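Local coordinates for flagellar hook-associated protein 2 (Bdellovibrio bacteriovorus, PDB 6KTY) that probably caps the tip of the growing flagellar filament, helping flagellin subunits to polymerise there and keeping them from leaking out, at residues Gly31-Leu40 with Phe180-Leu191; Gly71-Gly79 with Lys89-Gly97. All coordinates share one frame; numbering follows the deposited sequence.

Contact 1 of 2, residues Gly31-Leu40 with Phe180-Leu191; sequences GDYAIEVVQL and FKSAAPGREIRL
D32 meets R190 through a long salt bridge, OD1 to NH1 3.6 Å, with the carboxylate and guanidinium planes almost perpendicular. With chi1 at 176°, D32 turns CG away from its own N, and the carboxylate reaches R190. R190 also forms a salt bridge with D179 of the second subunit, so its charge probably serves both carboxylates. Y33 and L191 form a hydrogen-bonded antiparallel pair; L191 N to Y33 O is 2.9 Å. At A34 the pairing with R190 is non-hydrogen-bonded. The A34 methyl packs against OE2 of E188, whose OE1 is bonded to Q42 of the second subunit. I35 and I189 make the next hydrogen-bonded pair, with I35 N to I189 O at 2.9 Å. CG1 of I35 lies an unusually short 3.4 Å from CD2 of L191, so the exact fit of L191 is doubtful.

This pairing joins strands 32-39 and 189-192, neighbours in an antiparallel sheet built from both ends of this fragment of FliD. Backbone bonds run from E188 and R190 to the second subunit and from K181 and A183 to a third, so 180-191 lies at subunit interfaces. On its other side, strand 32-39 pairs with strand 153-157, where V38 and Q39 both face K154 in a classic beta bulge.

The extended side chain of E36 reaches the type II turn A184-R187. Its OE2 takes the N-H of G186 at 2.6 Å, from above the carboxylate plane. V37 O accepts from A184 N at 2.7 Å. Water 2 accepts from V37 N and donates to A184 O and R187 O, bridging the strand to the turn. CG2 of V37 meets the F180 ring obliquely. L40 puts CD2 against CB of F180 at 3.9 Å and CG near the A183 methyl.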
# COMPACT_ATOMS: atom_id res chain seq x y z
N GLY A 31 18.71 -17.58 -5.97
CA GLY A 31 17.63 -17.46 -6.94
C GLY A 31 16.80 -16.19 -6.85
O GLY A 31 17.18 -15.23 -6.19
N ASP A 32 15.68 -16.23 -7.57
CA ASP A 32 14.74 -15.12 -7.74
C ASP A 32 13.45 -15.67 -7.19
O ASP A 32 12.90 -16.64 -7.72
CB ASP A 32 14.60 -14.79 -9.25
CG ASP A 32 13.54 -13.70 -9.56
OD1 ASP A 32 13.03 -12.98 -8.66
OD2 ASP A 32 13.23 -13.56 -10.77
N TYR A 33 12.97 -15.06 -6.10
CA TYR A 33 11.83 -15.60 -5.38
C TYR A 33 10.71 -14.55 -5.32
O TYR A 33 10.96 -13.39 -5.02
CB TYR A 33 12.28 -16.03 -3.98
CG TYR A 33 13.25 -17.21 -4.01
CD1 TYR A 33 12.78 -18.50 -4.20
CD2 TYR A 33 14.64 -17.03 -3.84
CE1 TYR A 33 13.65 -19.59 -4.25
CE2 TYR A 33 15.52 -18.14 -3.88
CZ TYR A 33 15.00 -19.41 -4.08
OH TYR A 33 15.78 -20.54 -4.11
N ALA A 34 9.50 -14.95 -5.69
CA ALA A 34 8.37 -14.01 -5.75
C ALA A 34 7.39 -14.40 -4.67
O ALA A 34 6.77 -15.48 -4.75
CB ALA A 34 7.72 -14.08 -7.09
N ILE A 35 7.25 -13.54 -3.65
CA ILE A 35 6.39 -13.82 -2.49
C ILE A 35 5.47 -12.66 -2.24
O ILE A 35 5.91 -11.51 -2.19
CB ILE A 35 7.20 -14.05 -1.19
CG1 ILE A 35 8.15 -15.23 -1.33
CG2 ILE A 35 6.28 -14.36 -0.02
CD1 ILE A 35 7.48 -16.53 -1.78
N GLU A 36 4.19 -13.01 -2.08
CA GLU A 36 3.13 -12.12 -1.70
C GLU A 36 2.51 -12.57 -0.37
O GLU A 36 2.02 -13.71 -0.27
CB GLU A 36 2.05 -12.18 -2.77
CG GLU A 36 0.98 -11.14 -2.57
CD GLU A 36 -0.08 -11.17 -3.64
OE1 GLU A 36 0.23 -11.60 -4.76
OE2 GLU A 36 -1.21 -10.72 -3.38
N VAL A 37 2.50 -11.70 0.63
CA VAL A 37 1.79 -12.01 1.88
C VAL A 37 0.34 -11.53 1.76
O VAL A 37 0.07 -10.32 1.82
CB VAL A 37 2.45 -11.37 3.08
CG1 VAL A 37 1.72 -11.87 4.38
CG2 VAL A 37 3.91 -11.66 3.08
N VAL A 38 -0.58 -12.47 1.54
CA VAL A 38 -1.99 -12.15 1.34
C VAL A 38 -2.66 -11.87 2.70
O VAL A 38 -3.32 -10.87 2.86
CB VAL A 38 -2.75 -13.24 0.54
CG1 VAL A 38 -4.21 -12.87 0.37
CG2 VAL A 38 -2.11 -13.38 -0.88
N GLN A 39 -2.42 -12.73 3.69
CA GLN A 39 -3.00 -12.54 5.02
C GLN A 39 -2.02 -13.09 6.03
O GLN A 39 -1.42 -14.15 5.78
CB GLN A 39 -4.31 -13.34 5.02
CG GLN A 39 -5.00 -13.52 6.31
CD GLN A 39 -6.15 -14.50 6.13
OE1 GLN A 39 -7.16 -14.16 5.53
NE2 GLN A 39 -5.98 -15.73 6.64
N LEU A 40 -1.84 -12.41 7.15
CA LEU A 40 -1.03 -12.96 8.21
C LEU A 40 -1.78 -14.14 8.83
O LEU A 40 -3.00 -14.23 8.77
CB LEU A 40 -0.71 -11.93 9.28
CG LEU A 40 0.16 -10.75 8.84
CD1 LEU A 40 0.20 -9.77 10.00
CD2 LEU A 40 1.59 -11.15 8.44
N PHE A 180 7.17 -12.99 8.13
CA PHE A 180 6.23 -12.05 7.52
C PHE A 180 5.99 -10.89 8.48
O PHE A 180 5.52 -11.09 9.62
CB PHE A 180 4.91 -12.76 7.14
CG PHE A 180 5.12 -14.07 6.46
CD1 PHE A 180 6.09 -14.20 5.48
CD2 PHE A 180 4.37 -15.18 6.81
CE1 PHE A 180 6.31 -15.42 4.85
CE2 PHE A 180 4.59 -16.40 6.20
CZ PHE A 180 5.58 -16.52 5.22
N LYS A 181 6.29 -9.67 8.03
CA LYS A 181 6.14 -8.47 8.89
C LYS A 181 4.77 -7.78 8.77
O LYS A 181 4.35 -7.06 9.68
CB LYS A 181 7.21 -7.47 8.56
CG LYS A 181 8.62 -7.97 8.53
CD LYS A 181 9.04 -8.43 9.87
CE LYS A 181 10.53 -8.59 9.94
NZ LYS A 181 10.94 -9.14 11.26
N SER A 182 4.11 -7.94 7.64
CA SER A 182 2.79 -7.36 7.40
C SER A 182 2.10 -8.07 6.28
O SER A 182 2.75 -8.70 5.48
CB SER A 182 2.92 -5.84 7.07
OG SER A 182 3.66 -5.60 5.88
N ALA A 183 0.78 -7.98 6.23
CA ALA A 183 -0.01 -8.50 5.11
C ALA A 183 -0.08 -7.40 4.05
O ALA A 183 -0.25 -6.24 4.37
CB ALA A 183 -1.40 -8.86 5.57
N ALA A 184 0.08 -7.75 2.78
CA ALA A 184 -0.02 -6.72 1.75
C ALA A 184 -0.58 -7.34 0.51
O ALA A 184 0.16 -7.64 -0.44
CB ALA A 184 1.32 -6.07 1.50
N PRO A 185 -1.89 -7.62 0.53
CA PRO A 185 -2.48 -8.37 -0.57
C PRO A 185 -2.27 -7.60 -1.86
O PRO A 185 -2.40 -6.38 -1.87
CB PRO A 185 -3.98 -8.47 -0.19
CG PRO A 185 -4.18 -7.67 1.05
CD PRO A 185 -2.85 -7.28 1.61
N GLY A 186 -1.91 -8.28 -2.95
CA GLY A 186 -1.68 -7.59 -4.23
C GLY A 186 -0.33 -6.88 -4.38
O GLY A 186 -0.09 -6.19 -5.37
N ARG A 187 0.55 -7.05 -3.40
CA ARG A 187 1.88 -6.46 -3.40
C ARG A 187 2.93 -7.58 -3.36
O ARG A 187 3.57 -7.88 -2.31
CB ARG A 187 2.05 -5.53 -2.19
CG ARG A 187 1.02 -4.37 -2.10
CD ARG A 187 1.43 -3.07 -2.77
NE ARG A 187 2.40 -2.31 -1.96
CZ ARG A 187 3.72 -2.37 -2.09
NH1 ARG A 187 4.30 -3.10 -3.04
NH2 ARG A 187 4.48 -1.66 -1.28
N GLU A 188 3.13 -8.19 -4.52
CA GLU A 188 4.15 -9.19 -4.69
C GLU A 188 5.52 -8.55 -4.49
O GLU A 188 5.82 -7.45 -5.03
CB GLU A 188 4.01 -9.84 -6.07
CG GLU A 188 4.79 -11.14 -6.21
CD GLU A 188 4.53 -11.86 -7.54
OE1 GLU A 188 4.30 -11.19 -8.56
OE2 GLU A 188 4.58 -13.13 -7.55
N ILE A 189 6.35 -9.22 -3.70
CA ILE A 189 7.70 -8.73 -3.32
C ILE A 189 8.69 -9.67 -3.99
O ILE A 189 8.47 -10.91 -4.04
CB ILE A 189 7.95 -8.81 -1.79
CG1 ILE A 189 6.84 -8.11 -0.98
CG2 ILE A 189 9.30 -8.23 -1.42
CD1 ILE A 189 6.31 -6.87 -1.59
N ARG A 190 9.79 -9.11 -4.50
CA ARG A 190 10.87 -9.92 -5.02
C ARG A 190 11.99 -10.04 -3.96
O ARG A 190 12.36 -9.06 -3.35
CB ARG A 190 11.42 -9.32 -6.31
CG ARG A 190 10.52 -9.52 -7.53
CD ARG A 190 11.38 -9.69 -8.79
NE ARG A 190 12.32 -8.60 -8.87
CZ ARG A 190 13.56 -8.65 -9.33
NH1 ARG A 190 14.10 -9.76 -9.81
NH2 ARG A 190 14.27 -7.54 -9.31
N LEU A 191 12.46 -11.27 -3.76
CA LEU A 191 13.49 -11.59 -2.79
C LEU A 191 14.66 -12.19 -3.58
O LEU A 191 14.45 -12.87 -4.58
CB LEU A 191 12.98 -12.66 -1.85
CG LEU A 191 11.95 -12.37 -0.74
CD1 LEU A 191 11.27 -11.05 -0.82
CD2 LEU A 191 10.94 -13.48 -0.68
O HOH W 1 3.96 -14.93 -5.66
O HOH W 2 2.73 -8.98 -0.21

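Contact 2 of 2, residues Gly71-Gly79 with Lys89-Gly97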
# COMPACT_ATOMS: atom_id res chain seq x y z
N GLY A 71 -7.27 -29.28 25.10
CA GLY A 71 -8.48 -29.75 25.78
C GLY A 71 -9.29 -28.61 26.38
O GLY A 71 -9.00 -27.42 26.16
N THR A 72 -10.33 -28.98 27.13
CA THR A 72 -11.23 -28.05 27.72
C THR A 72 -10.54 -27.41 28.92
O THR A 72 -10.01 -28.11 29.78
CB THR A 72 -12.52 -28.73 28.24
OG1 THR A 72 -13.15 -29.44 27.17
CG2 THR A 72 -13.48 -27.67 28.81
N LYS A 73 -10.58 -26.08 28.98
CA LYS A 73 -9.99 -25.35 30.09
C LYS A 73 -11.06 -24.47 30.72
O LYS A 73 -11.80 -23.77 30.03
CB LYS A 73 -8.78 -24.53 29.65
CG LYS A 73 -7.70 -25.31 28.91
CD LYS A 73 -6.93 -26.25 29.81
CE LYS A 73 -5.82 -26.96 29.08
NZ LYS A 73 -5.32 -28.13 29.85
N GLU A 74 -11.19 -24.55 32.04
CA GLU A 74 -12.16 -23.74 32.76
C GLU A 74 -11.41 -22.89 33.75
O GLU A 74 -10.85 -23.45 34.69
CB GLU A 74 -13.19 -24.63 33.46
CG GLU A 74 -14.18 -25.28 32.48
CD GLU A 74 -15.25 -26.12 33.15
OE1 GLU A 74 -15.69 -25.78 34.28
OE2 GLU A 74 -15.68 -27.14 32.54
N VAL A 75 -11.43 -21.56 33.55
CA VAL A 75 -10.72 -20.61 34.42
C VAL A 75 -11.69 -20.07 35.47
O VAL A 75 -12.73 -19.51 35.14
CB VAL A 75 -10.11 -19.44 33.59
CG1 VAL A 75 -9.64 -18.30 34.50
CG2 VAL A 75 -8.94 -19.95 32.72
N TYR A 76 -11.32 -20.26 36.73
CA TYR A 76 -12.18 -19.94 37.87
C TYR A 76 -12.10 -18.47 38.24
O TYR A 76 -11.02 -17.96 38.59
CB TYR A 76 -11.78 -20.78 39.09
CG TYR A 76 -11.72 -22.28 38.84
CD1 TYR A 76 -12.76 -22.95 38.17
CD2 TYR A 76 -10.61 -23.04 39.25
CE1 TYR A 76 -12.70 -24.33 37.93
CE2 TYR A 76 -10.55 -24.40 39.01
CZ TYR A 76 -11.60 -25.05 38.36
OH TYR A 76 -11.54 -26.41 38.14
N ILE A 77 -13.24 -17.80 38.21
CA ILE A 77 -13.31 -16.38 38.55
C ILE A 77 -13.81 -16.19 39.99
O ILE A 77 -14.95 -16.51 40.34
CB ILE A 77 -14.14 -15.62 37.55
CG1 ILE A 77 -13.48 -15.77 36.16
CG2 ILE A 77 -14.26 -14.14 37.95
CD1 ILE A 77 -12.00 -15.41 36.16
N ASN A 78 -12.89 -15.71 40.80
CA ASN A 78 -13.13 -15.47 42.19
C ASN A 78 -13.77 -14.09 42.37
O ASN A 78 -13.23 -13.08 41.93
CB ASN A 78 -11.80 -15.59 42.90
CG ASN A 78 -11.92 -15.41 44.35
OD1 ASN A 78 -12.81 -14.71 44.82
ND2 ASN A 78 -11.02 -16.02 45.10
N GLY A 79 -14.92 -14.06 43.03
CA GLY A 79 -15.62 -12.82 43.36
C GLY A 79 -14.72 -11.80 44.04
O GLY A 79 -14.91 -10.60 43.85
N LYS A 89 -6.17 -10.61 35.00
CA LYS A 89 -5.01 -11.14 35.73
C LYS A 89 -5.15 -12.65 36.03
O LYS A 89 -4.19 -13.36 35.97
CB LYS A 89 -4.70 -10.33 37.02
CG LYS A 89 -4.14 -8.91 36.68
CD LYS A 89 -4.01 -8.04 37.91
CE LYS A 89 -3.31 -6.69 37.64
NZ LYS A 89 -3.84 -5.90 36.45
N GLN A 90 -6.37 -13.11 36.34
CA GLN A 90 -6.64 -14.54 36.67
C GLN A 90 -6.54 -15.43 35.42
O GLN A 90 -6.04 -16.55 35.48
CB GLN A 90 -8.04 -14.71 37.30
CG GLN A 90 -8.20 -14.05 38.69
CD GLN A 90 -9.60 -14.25 39.35
OE1 GLN A 90 -9.95 -15.36 39.79
NE2 GLN A 90 -10.35 -13.14 39.51
N ILE A 91 -7.01 -14.94 34.27
CA ILE A 91 -6.82 -15.66 33.00
C ILE A 91 -5.33 -15.76 32.74
O ILE A 91 -4.85 -16.85 32.49
CB ILE A 91 -7.57 -15.04 31.80
CG1 ILE A 91 -9.09 -15.15 31.98
CG2 ILE A 91 -7.18 -15.71 30.50
CD1 ILE A 91 -9.95 -14.25 31.00
N ASN A 92 -4.58 -14.67 32.86
CA ASN A 92 -3.15 -14.78 32.59
C ASN A 92 -2.47 -15.75 33.60
O ASN A 92 -1.66 -16.58 33.20
CB ASN A 92 -2.46 -13.42 32.58
CG ASN A 92 -2.84 -12.58 31.37
OD1 ASN A 92 -3.14 -13.13 30.29
ND2 ASN A 92 -2.87 -11.25 31.54
N ALA A 93 -2.84 -15.67 34.88
CA ALA A 93 -2.17 -16.49 35.90
C ALA A 93 -2.54 -17.96 35.77
O ALA A 93 -1.81 -18.81 36.23
CB ALA A 93 -2.50 -16.00 37.31
N ALA A 94 -3.68 -18.27 35.14
CA ALA A 94 -4.08 -19.65 34.94
C ALA A 94 -3.13 -20.42 34.02
O ALA A 94 -3.09 -21.65 34.06
CB ALA A 94 -5.49 -19.69 34.36
N ASN A 95 -2.42 -19.72 33.13
CA ASN A 95 -1.45 -20.38 32.25
C ASN A 95 -2.11 -21.47 31.35
O ASN A 95 -1.61 -22.57 31.26
CB ASN A 95 -0.29 -20.95 33.09
CG ASN A 95 1.01 -21.11 32.28
OD1 ASN A 95 1.42 -20.20 31.57
ND2 ASN A 95 1.64 -22.26 32.38
N VAL A 96 -3.23 -21.14 30.72
CA VAL A 96 -3.95 -22.13 29.92
C VAL A 96 -3.81 -21.88 28.39
O VAL A 96 -4.67 -22.29 27.61
CB VAL A 96 -5.44 -22.20 30.35
CG1 VAL A 96 -5.52 -22.75 31.77
CG2 VAL A 96 -6.12 -20.85 30.24
N GLY A 97 -2.74 -21.21 27.98
CA GLY A 97 -2.46 -20.92 26.58
C GLY A 97 -3.15 -19.67 26.06
O GLY A 97 -3.30 -19.51 24.84
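V75 packs its two methyl groups onto the end of helix 84-94 and onto V96, just past it. CG1 lies anti to the backbone N (chi1 168°) and meets CG1 of I91 at 4.1 Å. The V75 and I91 side chains cross at about a right angle. CG2 is the other arm. It touches the A94 methyl at 3.8 Å and CG2 of V96 at 3.9 Å. V75 is therefore held by three apolar partners and is buried. I91 is buried too, and it also touches L115 and V117 of strand 113-119 and L98 and A100 of strand 98-104. The helix thus lies between strand 71-77, an outer strand of the three-stranded antiparallel sheet, and strands of the four-stranded one. The axes of strand 71-77 and helix 89-94 come within 8.5 Å, with 136° between their N-to-C directions.

Q90 forms a well-covered polar end. I77, also buried, brings CD1 to its amide carbon CD at 4.2 Å. Q90 is extended beyond CG and reaches the end of the strand. Its OE1 accepts from N78 N at 3.1 Å, with an N-H...O angle of 170°. The donor lies in the carbonyl plane, on a lone pair.

The solvent side is looser. There K73 slides past V96 in the opposite direction, with its CG 4.1 Å from V96 CB. Y76 and N78 are exposed, and N78 OD1 is bonded to S80 N.

OE1 of Q90 also lies 3.1 Å from Y76 O. These are two acceptors, probably mildly unfavourable together, offset by the N78 bond. The packing around V75 is apolar and depends on shape, while the Q90 end adds one nearly straight, directional N-H...O hydrogen bond.

Overall arrangement
From the N terminus, the chain first enters contact 1 with strand 32-39. It then runs through strands 45-48 and 63-68 and reaches contact 2. There strand 71-77 is followed by helix 84-94, and the return at 89-97 closes a short loop. After strands 98-104, 113-119, 129-136 and 144-148, the chain comes back through 153-157 and 160-164, and 180-191 closes the long loop of contact 1. Contact 2 is nested inside that loop, with no crossing. Contact 1 ties the chain ends into the five-stranded sheet; contact 2 ties the helix to the three-stranded sheet. Their centres lie 37 Å apart, on opposite sides of the chain's centre.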